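Glucose-6-phosphate isomerase (Plasmodium falciparum, PDB 3QKI) probably catalyses the interconversion of glucose 6-phosphate and fructose 6-phosphate, the second step of glycolysis, as a member of the phosphoglucose isomerase family. Local coordinates at residues A[192-197]-A[210-215]; A[183-188]-A[326-331]; A[144-149]-A[320-325]; A[380-385]-A[450-455]. All coordinates share one frame; numbering follows the deposited sequence.

Contact 1: A[192-197]-A[210-215]; sequences YYNMEL and NNYDQD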
# COMPACT_ATOMS: atom_id res chain seq x y z
N TYR A 192 -0.75 10.61 21.41
CA TYR A 192 -0.57 10.15 22.76
C TYR A 192 0.84 10.54 23.31
O TYR A 192 0.91 11.15 24.38
CB TYR A 192 -0.82 8.64 22.79
CG TYR A 192 -0.35 7.94 24.04
CD1 TYR A 192 -1.04 8.09 25.25
CD2 TYR A 192 0.76 7.11 24.02
CE1 TYR A 192 -0.63 7.42 26.40
CE2 TYR A 192 1.19 6.45 25.15
CZ TYR A 192 0.49 6.60 26.35
OH TYR A 192 0.93 5.92 27.45
N TYR A 193 1.93 10.27 22.57
CA TYR A 193 3.27 10.63 23.06
C TYR A 193 3.49 12.12 23.23
O TYR A 193 4.08 12.54 24.21
CB TYR A 193 4.40 10.15 22.15
CG TYR A 193 4.43 8.70 21.76
CD1 TYR A 193 4.08 7.70 22.66
CD2 TYR A 193 4.96 8.30 20.52
CE1 TYR A 193 4.11 6.35 22.30
CE2 TYR A 193 5.05 6.96 20.17
CZ TYR A 193 4.62 5.99 21.05
OH TYR A 193 4.73 4.66 20.67
N ASN A 194 3.06 12.91 22.24
CA ASN A 194 3.32 14.34 22.16
C ASN A 194 2.39 15.19 23.02
O ASN A 194 2.87 16.04 23.76
CB ASN A 194 3.33 14.83 20.70
CG ASN A 194 4.37 14.14 19.84
OD1 ASN A 194 5.25 13.45 20.35
ND2 ASN A 194 4.28 14.31 18.54
N MET A 195 1.07 14.99 22.86
CA MET A 195 0.03 15.75 23.56
C MET A 195 -0.19 15.27 24.98
O MET A 195 -0.44 16.09 25.86
CB MET A 195 -1.28 15.77 22.74
CG MET A 195 -1.39 16.96 21.80
SD MET A 195 0.04 17.27 20.72
CE MET A 195 -0.25 16.19 19.45
N GLU A 196 -0.14 13.97 25.21
CA GLU A 196 -0.35 13.42 26.54
C GLU A 196 0.95 13.24 27.35
O GLU A 196 1.13 13.93 28.34
CB GLU A 196 -1.18 12.13 26.49
CG GLU A 196 -1.45 11.54 27.87
CD GLU A 196 -2.52 10.48 27.97
OE1 GLU A 196 -3.41 10.41 27.09
OE2 GLU A 196 -2.48 9.71 28.96
N LEU A 197 1.85 12.36 26.93
CA LEU A 197 3.08 12.12 27.70
C LEU A 197 4.03 13.32 27.77
O LEU A 197 4.58 13.58 28.84
CB LEU A 197 3.83 10.87 27.23
CG LEU A 197 3.02 9.58 27.16
CD1 LEU A 197 3.92 8.44 26.79
CD2 LEU A 197 2.30 9.27 28.48
N ASN A 210 11.14 16.22 23.05
CA ASN A 210 10.15 15.22 23.48
C ASN A 210 10.85 13.92 23.79
O ASN A 210 11.77 13.50 23.07
CB ASN A 210 9.09 14.97 22.40
CG ASN A 210 7.97 15.98 22.38
OD1 ASN A 210 7.92 16.95 23.13
ND2 ASN A 210 7.01 15.76 21.50
N ASN A 211 10.44 13.29 24.89
CA ASN A 211 11.01 12.04 25.36
C ASN A 211 10.10 10.87 24.94
O ASN A 211 8.89 10.92 25.16
CB ASN A 211 11.18 12.08 26.88
CG ASN A 211 12.11 11.01 27.38
OD1 ASN A 211 11.78 9.82 27.37
ND2 ASN A 211 13.30 11.40 27.78
N TYR A 212 10.71 9.83 24.34
CA TYR A 212 10.01 8.64 23.86
C TYR A 212 10.44 7.36 24.60
O TYR A 212 9.97 6.28 24.29
CB TYR A 212 10.09 8.52 22.31
CG TYR A 212 9.47 9.72 21.61
CD1 TYR A 212 8.08 9.82 21.43
CD2 TYR A 212 10.25 10.78 21.15
CE1 TYR A 212 7.51 10.93 20.82
CE2 TYR A 212 9.68 11.90 20.55
CZ TYR A 212 8.30 11.98 20.40
OH TYR A 212 7.72 13.07 19.80
N ASP A 213 11.33 7.50 25.59
CA ASP A 213 11.83 6.38 26.39
C ASP A 213 11.39 6.64 27.83
O ASP A 213 12.15 7.10 28.67
CB ASP A 213 13.37 6.22 26.25
CG ASP A 213 13.98 5.07 27.03
OD1 ASP A 213 13.24 4.11 27.37
OD2 ASP A 213 15.22 5.12 27.27
N GLN A 214 10.12 6.43 28.07
CA GLN A 214 9.51 6.65 29.37
C GLN A 214 8.41 5.61 29.63
O GLN A 214 8.13 4.78 28.76
CB GLN A 214 9.01 8.11 29.50
CG GLN A 214 7.97 8.53 28.46
CD GLN A 214 7.47 9.91 28.74
OE1 GLN A 214 6.72 10.14 29.69
NE2 GLN A 214 7.87 10.87 27.92
N ASP A 215 7.84 5.62 30.84
CA ASP A 215 6.76 4.70 31.23
C ASP A 215 5.62 4.75 30.24
O ASP A 215 5.26 5.81 29.73
CB ASP A 215 6.17 5.13 32.60
CG ASP A 215 6.96 4.73 33.82
OD1 ASP A 215 6.58 5.15 34.93
OD2 ASP A 215 7.96 3.97 33.67
O HOH W 1 4.69 11.67 30.82
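Two donors from the 210-215 loop converge on Asn194 OD1, which sits near the C-terminal end of helix 179-197. The hydroxyl of Tyr212 gives the short bond, OH to Asn194 OD1 at 2.6 Å, arriving at a C=O...O angle of 133° and somewhat tilted from the carbonyl plane. Asn210 ND2 adds a weak, bent bond to the same oxygen, while its stronger partner is Asn200 OD1. The motif is a helix end with the returning loop folded back over it, ahead of strand 219-223 of the parallel sheet. At its other end the Asn194 amide is held too, since ND2 donates to His452 O, so both ends of the group are gripped and its flip is fixed.

Beneath the phenol hydroxyl, the edge of the Tyr212 ring meets Tyr193 CB, with Tyr212 CE1 3.5 Å from that carbon; the rings themselves meet obliquely, their planes 76° apart. Gln236 of the second subunit packs on both tyrosines, which puts this patch at the dimer interface.

Further along, the Gln214 side chain leaves CB between the backbone N and the carbonyl carbon (chi1 59°) and then runs extended, carrying its amide to the flank of Leu197 CB. Gln214 NE2 donates to Asn211 O at 2.9 Å, approaching from above that carbonyl's plane. Asn211 OD1 in turn takes Asp213 N in an Asx turn. A water bridges the two segments, donating to Leu197 O and to Gln214 OE1, each at 2.8 Å.

Contact 2: A[183-188]-A[326-331]; sequences FVYEAM and IAFGYK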
# COMPACT_ATOMS: atom_id res chain seq x y z
N PHE A 183 -4.13 0.54 11.99
CA PHE A 183 -4.51 1.86 11.50
C PHE A 183 -4.58 2.82 12.71
O PHE A 183 -3.91 3.84 12.71
CB PHE A 183 -5.85 1.81 10.70
CG PHE A 183 -6.81 2.97 10.91
CD1 PHE A 183 -6.38 4.29 10.81
CD2 PHE A 183 -8.14 2.74 11.24
CE1 PHE A 183 -7.25 5.35 11.09
CE2 PHE A 183 -9.02 3.81 11.46
CZ PHE A 183 -8.57 5.11 11.38
N VAL A 184 -5.37 2.47 13.74
CA VAL A 184 -5.58 3.32 14.92
C VAL A 184 -4.30 3.50 15.73
O VAL A 184 -4.03 4.61 16.18
CB VAL A 184 -6.78 2.86 15.81
CG1 VAL A 184 -6.99 3.81 17.00
CG2 VAL A 184 -8.06 2.75 14.99
N TYR A 185 -3.51 2.44 15.88
CA TYR A 185 -2.26 2.49 16.60
C TYR A 185 -1.29 3.54 15.98
O TYR A 185 -0.84 4.46 16.66
CB TYR A 185 -1.62 1.09 16.68
CG TYR A 185 -0.28 1.15 17.37
CD1 TYR A 185 -0.19 1.43 18.73
CD2 TYR A 185 0.91 1.01 16.64
CE1 TYR A 185 1.04 1.57 19.35
CE2 TYR A 185 2.14 1.16 17.25
CZ TYR A 185 2.20 1.43 18.61
OH TYR A 185 3.41 1.49 19.24
N GLU A 186 -1.00 3.39 14.70
CA GLU A 186 -0.13 4.33 14.00
C GLU A 186 -0.70 5.75 13.94
O GLU A 186 0.06 6.71 14.05
CB GLU A 186 0.20 3.80 12.60
CG GLU A 186 1.15 2.61 12.62
CD GLU A 186 2.54 2.90 13.16
OE1 GLU A 186 3.02 4.05 12.99
OE2 GLU A 186 3.13 1.99 13.78
N ALA A 187 -2.03 5.88 13.80
CA ALA A 187 -2.68 7.19 13.74
C ALA A 187 -2.55 7.97 15.04
O ALA A 187 -2.32 9.18 15.03
CB ALA A 187 -4.15 7.02 13.39
N MET A 188 -2.73 7.27 16.16
CA MET A 188 -2.82 7.87 17.49
C MET A 188 -1.56 7.91 18.34
O MET A 188 -1.52 8.70 19.29
CB MET A 188 -3.98 7.20 18.27
CG MET A 188 -5.36 7.37 17.61
SD MET A 188 -5.68 9.03 16.90
CE MET A 188 -5.44 10.05 18.37
N ILE A 326 -4.20 -0.85 26.23
CA ILE A 326 -2.89 -1.12 26.86
C ILE A 326 -1.91 -0.02 26.40
O ILE A 326 -1.26 0.62 27.23
CB ILE A 326 -2.36 -2.54 26.57
CG1 ILE A 326 -3.19 -3.61 27.33
CG2 ILE A 326 -0.84 -2.66 26.92
CD1 ILE A 326 -3.05 -5.04 26.80
N ALA A 327 -1.85 0.23 25.09
CA ALA A 327 -0.94 1.23 24.52
C ALA A 327 -1.23 2.65 24.95
O ALA A 327 -0.30 3.42 25.22
CB ALA A 327 -0.96 1.13 22.99
N PHE A 328 -2.53 3.03 24.99
CA PHE A 328 -2.90 4.42 25.21
C PHE A 328 -3.73 4.76 26.46
O PHE A 328 -3.91 5.94 26.74
CB PHE A 328 -3.65 4.95 23.98
CG PHE A 328 -2.95 4.71 22.66
CD1 PHE A 328 -1.59 4.99 22.51
CD2 PHE A 328 -3.66 4.25 21.56
CE1 PHE A 328 -0.96 4.78 21.28
CE2 PHE A 328 -3.03 4.09 20.32
CZ PHE A 328 -1.69 4.36 20.19
N GLY A 329 -4.24 3.74 27.13
CA GLY A 329 -5.12 3.91 28.29
C GLY A 329 -6.57 3.84 27.85
O GLY A 329 -6.92 4.32 26.77
N TYR A 330 -7.42 3.21 28.66
CA TYR A 330 -8.85 3.06 28.38
C TYR A 330 -9.58 4.38 28.15
O TYR A 330 -10.46 4.43 27.28
CB TYR A 330 -9.55 2.24 29.48
CG TYR A 330 -10.99 1.94 29.12
CD1 TYR A 330 -11.30 0.98 28.17
CD2 TYR A 330 -12.03 2.70 29.66
CE1 TYR A 330 -12.63 0.75 27.79
CE2 TYR A 330 -13.35 2.45 29.30
CZ TYR A 330 -13.65 1.48 28.37
OH TYR A 330 -14.95 1.26 27.99
N LYS A 331 -9.26 5.44 28.95
CA LYS A 331 -9.92 6.76 28.82
C LYS A 331 -9.81 7.27 27.38
O LYS A 331 -10.79 7.78 26.85
CB LYS A 331 -9.30 7.81 29.76
CG LYS A 331 -9.86 7.80 31.17
CD LYS A 331 -9.46 9.06 31.96
CE LYS A 331 -10.27 10.29 31.60
NZ LYS A 331 -9.95 11.43 32.50
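Phe328 pushes the far end of its ring, CZ and CE2, against helix 179-197, between Tyr185 and Met188. Phe328 CZ comes 3.6 Å from Tyr185 CD1. The two rings are nearly parallel, with planes 12° apart, yet they are displaced along their planes so that little of one lies over the other, and their centroids are 5.8 Å apart. On the Met188 side, CB lies 3.8 Å from Phe328 CE2, approaching obliquely, while the rest of the methionine bends away at chi2 and chi3 toward Phe523 and Cys526.

The Tyr185 torsion explains its part: with CG set trans to the backbone N (chi1 177°), the CE1 edge of the ring is brought to the methyl of Ala327, Tyr185 CE1 to Ala327 CB 4.2 Å. That same methyl lies over the centre of the Phe328 ring, 3.9 Å above its plane, so one small side chain serves both aromatics. The contact is thus apolar packing between buried side chains, and the phenol oxygen of Tyr185 has its weak hydrogen bond outside it, to Phe218 O.

Directly after Phe328 the chain turns at Gly329, whose positive phi (95°) ends one helix and whose position is the N-cap of the next. The contact therefore sits where helix 318-328 gives way to helix 330-349. Helix 179-197 supplies the other side, Phe523 of helix 523-543 and Tyr192 meet the Phe328 ring, and helix 135-154 packs against neighbouring Ile326 and Tyr330.

Contact 3: A[144-149]-A[320-325]; sequences KKIEKY and GILPLS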
# COMPACT_ATOMS: atom_id res chain seq x y z
N LYS A 144 -15.47 -3.32 30.64
CA LYS A 144 -15.06 -3.15 32.05
C LYS A 144 -13.83 -4.02 32.35
O LYS A 144 -12.93 -3.58 33.05
CB LYS A 144 -16.21 -3.51 33.00
CG LYS A 144 -17.25 -2.40 33.10
CD LYS A 144 -18.55 -2.97 33.65
CE LYS A 144 -19.29 -2.04 34.58
NZ LYS A 144 -19.91 -0.90 33.86
N LYS A 145 -13.79 -5.23 31.79
CA LYS A 145 -12.69 -6.17 31.96
C LYS A 145 -11.41 -5.58 31.31
O LYS A 145 -10.32 -5.69 31.88
CB LYS A 145 -13.06 -7.52 31.33
CG LYS A 145 -12.08 -8.64 31.61
CD LYS A 145 -12.54 -9.91 30.95
CE LYS A 145 -11.47 -10.95 30.86
NZ LYS A 145 -11.11 -11.46 32.19
N ILE A 146 -11.56 -4.95 30.13
CA ILE A 146 -10.43 -4.32 29.40
C ILE A 146 -9.92 -3.12 30.18
O ILE A 146 -8.70 -2.97 30.35
CB ILE A 146 -10.80 -3.94 27.94
CG1 ILE A 146 -11.06 -5.20 27.09
CG2 ILE A 146 -9.72 -3.02 27.31
CD1 ILE A 146 -11.75 -4.94 25.75
N GLU A 147 -10.85 -2.26 30.66
CA GLU A 147 -10.48 -1.06 31.43
C GLU A 147 -9.63 -1.49 32.62
O GLU A 147 -8.54 -0.93 32.79
CB GLU A 147 -11.74 -0.32 31.88
CG GLU A 147 -11.48 0.88 32.76
CD GLU A 147 -12.71 1.68 33.11
OE1 GLU A 147 -12.54 2.86 33.49
OE2 GLU A 147 -13.85 1.16 32.97
N LYS A 148 -10.10 -2.52 33.40
CA LYS A 148 -9.39 -3.02 34.57
C LYS A 148 -8.03 -3.62 34.20
O LYS A 148 -7.03 -3.24 34.80
CB LYS A 148 -10.24 -4.01 35.39
N TYR A 149 -7.99 -4.51 33.21
CA TYR A 149 -6.76 -5.16 32.79
C TYR A 149 -5.71 -4.16 32.26
O TYR A 149 -4.55 -4.24 32.66
CB TYR A 149 -7.04 -6.29 31.77
CG TYR A 149 -5.79 -7.06 31.38
CD1 TYR A 149 -5.31 -8.09 32.17
CD2 TYR A 149 -5.08 -6.73 30.23
CE1 TYR A 149 -4.16 -8.79 31.82
CE2 TYR A 149 -3.91 -7.41 29.88
CZ TYR A 149 -3.46 -8.45 30.68
OH TYR A 149 -2.30 -9.11 30.35
N GLY A 320 -9.52 -4.76 18.98
CA GLY A 320 -8.75 -3.52 18.96
C GLY A 320 -8.73 -2.81 20.30
O GLY A 320 -7.69 -2.29 20.70
N ILE A 321 -9.87 -2.80 21.03
CA ILE A 321 -9.95 -2.07 22.30
C ILE A 321 -8.96 -2.58 23.35
O ILE A 321 -8.39 -1.78 24.07
CB ILE A 321 -11.38 -1.82 22.83
CG1 ILE A 321 -12.30 -1.14 21.76
CG2 ILE A 321 -11.38 -1.00 24.15
CD1 ILE A 321 -11.77 0.27 21.09
N LEU A 322 -8.71 -3.89 23.40
CA LEU A 322 -7.73 -4.40 24.35
C LEU A 322 -6.28 -3.94 24.05
O LEU A 322 -5.73 -3.23 24.89
CB LEU A 322 -7.83 -5.91 24.55
CG LEU A 322 -6.73 -6.53 25.39
CD1 LEU A 322 -6.85 -6.12 26.87
CD2 LEU A 322 -6.71 -7.99 25.21
N PRO A 323 -5.65 -4.21 22.87
CA PRO A 323 -4.27 -3.73 22.68
C PRO A 323 -4.17 -2.20 22.67
O PRO A 323 -3.19 -1.67 23.18
CB PRO A 323 -3.85 -4.34 21.34
CG PRO A 323 -5.14 -4.61 20.63
CD PRO A 323 -6.09 -5.03 21.72
N LEU A 324 -5.19 -1.50 22.16
CA LEU A 324 -5.13 -0.02 22.11
C LEU A 324 -5.29 0.64 23.49
O LEU A 324 -4.70 1.70 23.71
CB LEU A 324 -6.11 0.57 21.08
CG LEU A 324 -5.87 0.17 19.59
CD1 LEU A 324 -7.15 0.42 18.73
CD2 LEU A 324 -4.62 0.85 19.01
N SER A 325 -6.08 0.03 24.40
CA SER A 325 -6.21 0.53 25.77
C SER A 325 -4.91 0.23 26.55
O SER A 325 -4.54 1.00 27.39
CB SER A 325 -7.39 -0.14 26.48
OG SER A 325 -8.62 0.26 25.91
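Apolar packing carries most of this contact, and Ile146 supplies the larger share of it. Ile146 CG2 reaches over the backbone of helix 318-328, 3.8 Å from Leu322 CA, and also meets Ile321 CG2 at 4.1 Å. The CG1 branch of Ile146 passes obliquely across Leu322, CG1 to Leu322 CB 4.2 Å. This split follows from the torsion: CG1 lies opposite the carbonyl carbon (chi1 -67°) and CG2 opposite the backbone N, which sends CG2 to the side of Ile321 and Ser325 and CG1 to Leu322. One turn on, Tyr149 adds a second apolar touch, its CD2 lying 3.8 Å from Leu322 CD1, which approaches the ring obliquely.

The polar element belongs to the second helix alone. Ser325 OG folds back to donate to Ile321 O at 2.8 Å, with a C=O...O angle of 147°, and Ser325 N takes the same oxygen from the opposite face of its plane. Two bonds thus grip that carbonyl, and the serine hydroxyl is satisfied within its own helix while its flank lies against Ile146, Ser325 OG to Ile146 CG2 3.7 Å. The doubled acceptor falls beside Pro323, whose nitrogen carries no hydrogen; the preceding turn is left one bond short and the helix kinks.

The short helical segments run almost parallel, crossing at -19° with axes 9.5 Å apart. Helix 135-154 lies against one side of helix 318-328, while Leu324 and Pro323 face helix 179-197. Leu322 and Tyr149 both rest on strand 282-285 of the five-stranded parallel sheet, and helix 330-349 packs on Ser325 through Tyr330 and Met333.

Contact 4: A[380-385]-A[450-455]; sequences PYFQNL and HSHFPI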
# COMPACT_ATOMS: atom_id res chain seq x y z
N PRO A 380 -4.68 10.25 2.55
CA PRO A 380 -4.64 11.15 3.71
C PRO A 380 -3.36 12.01 3.68
O PRO A 380 -2.27 11.47 3.53
CB PRO A 380 -4.66 10.19 4.90
CG PRO A 380 -4.05 8.92 4.38
CD PRO A 380 -4.26 8.87 2.90
N TYR A 381 -3.50 13.34 3.81
CA TYR A 381 -2.34 14.25 3.85
C TYR A 381 -1.89 14.34 5.32
O TYR A 381 -2.05 15.36 6.00
CB TYR A 381 -2.67 15.61 3.20
CG TYR A 381 -2.43 15.56 1.71
CD1 TYR A 381 -3.20 14.74 0.89
CD2 TYR A 381 -1.36 16.24 1.14
CE1 TYR A 381 -2.92 14.61 -0.47
CE2 TYR A 381 -1.07 16.12 -0.23
CZ TYR A 381 -1.84 15.28 -1.02
OH TYR A 381 -1.56 15.15 -2.36
N PHE A 382 -1.40 13.19 5.84
CA PHE A 382 -1.03 13.00 7.23
C PHE A 382 -0.28 11.69 7.32
O PHE A 382 -0.88 10.62 7.22
CB PHE A 382 -2.31 12.97 8.11
CG PHE A 382 -2.16 13.52 9.51
CD1 PHE A 382 -2.05 14.89 9.74
CD2 PHE A 382 -2.13 12.66 10.62
CE1 PHE A 382 -1.93 15.40 11.05
CE2 PHE A 382 -2.00 13.18 11.93
CZ PHE A 382 -1.92 14.54 12.13
N GLN A 383 1.05 11.76 7.50
CA GLN A 383 1.88 10.56 7.60
C GLN A 383 1.43 9.57 8.71
O GLN A 383 1.59 8.36 8.51
CB GLN A 383 3.37 10.92 7.71
CG GLN A 383 4.33 9.73 7.59
CD GLN A 383 4.30 9.04 6.24
OE1 GLN A 383 3.79 9.55 5.25
NE2 GLN A 383 4.81 7.84 6.19
N ASN A 384 0.82 10.05 9.83
CA ASN A 384 0.36 9.14 10.87
C ASN A 384 -0.79 8.25 10.43
O ASN A 384 -1.01 7.22 11.02
CB ASN A 384 0.17 9.83 12.23
CG ASN A 384 1.47 10.41 12.75
OD1 ASN A 384 2.55 9.95 12.40
ND2 ASN A 384 1.41 11.45 13.55
N LEU A 385 -1.46 8.62 9.31
CA LEU A 385 -2.51 7.81 8.69
C LEU A 385 -1.92 6.80 7.65
O LEU A 385 -2.66 6.29 6.84
CB LEU A 385 -3.62 8.70 8.10
CG LEU A 385 -4.59 9.32 9.15
CD1 LEU A 385 -5.59 10.25 8.48
CD2 LEU A 385 -5.37 8.26 9.90
N HIS A 450 -4.34 20.89 12.17
CA HIS A 450 -3.19 20.82 13.07
C HIS A 450 -2.37 19.58 12.89
O HIS A 450 -2.91 18.50 12.61
CB HIS A 450 -3.63 20.95 14.55
CG HIS A 450 -4.30 22.26 14.83
ND1 HIS A 450 -5.68 22.40 14.77
CD2 HIS A 450 -3.74 23.47 15.05
CE1 HIS A 450 -5.91 23.69 14.98
NE2 HIS A 450 -4.78 24.37 15.16
N SER A 451 -1.07 19.71 13.16
CA SER A 451 -0.11 18.62 13.13
C SER A 451 -0.03 17.91 14.50
O SER A 451 -0.40 18.50 15.51
CB SER A 451 1.28 19.18 12.81
OG SER A 451 2.23 18.13 12.72
N HIS A 452 0.53 16.69 14.54
CA HIS A 452 0.85 16.01 15.81
C HIS A 452 2.26 16.47 16.25
O HIS A 452 2.67 16.21 17.37
CB HIS A 452 0.83 14.48 15.66
CG HIS A 452 -0.54 13.85 15.66
ND1 HIS A 452 -0.73 12.53 15.30
CD2 HIS A 452 -1.75 14.39 15.98
CE1 HIS A 452 -2.03 12.30 15.40
NE2 HIS A 452 -2.69 13.40 15.80
N PHE A 453 3.05 17.08 15.33
CA PHE A 453 4.41 17.54 15.61
C PHE A 453 4.67 18.85 14.84
O PHE A 453 5.41 18.84 13.86
CB PHE A 453 5.43 16.44 15.26
CG PHE A 453 6.81 16.66 15.86
CD1 PHE A 453 7.03 16.48 17.22
CD2 PHE A 453 7.89 17.04 15.05
CE1 PHE A 453 8.31 16.67 17.76
CE2 PHE A 453 9.16 17.23 15.60
CZ PHE A 453 9.36 17.06 16.95
N PRO A 454 4.05 19.98 15.24
CA PRO A 454 4.24 21.22 14.46
C PRO A 454 5.69 21.71 14.45
O PRO A 454 6.40 21.67 15.46
CB PRO A 454 3.29 22.23 15.13
CG PRO A 454 3.00 21.68 16.45
CD PRO A 454 3.14 20.20 16.38
N ILE A 455 6.14 22.06 13.28
CA ILE A 455 7.46 22.60 13.02
C ILE A 455 7.31 23.91 12.29
O ILE A 455 6.56 23.99 11.31
CB ILE A 455 8.39 21.61 12.24
CG1 ILE A 455 8.66 20.32 13.06
CG2 ILE A 455 9.69 22.31 11.84
CD1 ILE A 455 9.40 19.25 12.31
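Phe382, the first residue to touch along the loop that leaves strand 375-380, follows the inverse gamma turn centred on Tyr381 and points its ring edge at the face of His452, on the loop that leaves strand 443-448. The two strands are parallel neighbours in the mixed sheet, so the contact joins the loops at their C-terminal ends. This is a T-shaped stack: the planes stand 86° apart, the centroids are 4.9 Å apart, and Phe382 CE2 lies 3.5 Å above the imidazole plane of His452, offset toward its rim. On another edge of the same phenyl, Phe382 CE1 meets the carbonyl oxygen His450 O at 3.6 Å, near the ring plane. Phe448 also meets this ring.

Gln383 and Asn384 form a short 3-10 turn; the backbone N and side-chain OE1 of Gln383 bond to Asp227 and Asn225 of the second subunit. Asn384 CG lies opposite the carbonyl carbon (chi1 -62°), which sends the amide across to the imidazole edge. Asn384 ND2 donates to His452 ND1 at 3.0 Å; ND1 lies in the amide plane, but ND2 stands 22° out of the ring plane. The other end of the amide, OD1, accepts from Arg233 NE of the second subunit. His452 is likewise held at both nitrogens, because NE2 bonds to Leu521 O; with ND1 as an acceptor, NE2 is consistent with carrying the proton.

His452 is set by an ST turn and by its backbone N, which bonds to Asn229 of the second subunit. In that turn Ser451 OG accepts from Phe453 N at 2.9 Å.

In the fold
Helix 179-197 strings contacts 1 and 2 together, and their centres lie 13 Å apart; Tyr192 CD2 touches Phe328 CD1 at 3.5 Å. Helix 318-328 likewise joins contacts 2 and 3, 11 Å apart between centres, whose segments interleave in sequence. Contact 4 closes later in sequence yet meets contacts 1 and 2 on helix 179-197: the hydrogen bond from Asn194 ND2 to His452 O spans 2.7 Å, and Ala187 O lies 3.2 Å from His452 CE1. Contacts 3 and 4 stay apart, about 26 Å between centres. Contacts 1 and 4 also touch the second subunit. The fructose 6-phosphate site holds no ligand in this chain; the Val184 and Leu322 side chains lie about 12 Å from Gly176 and the Ser177 side chain, respectively.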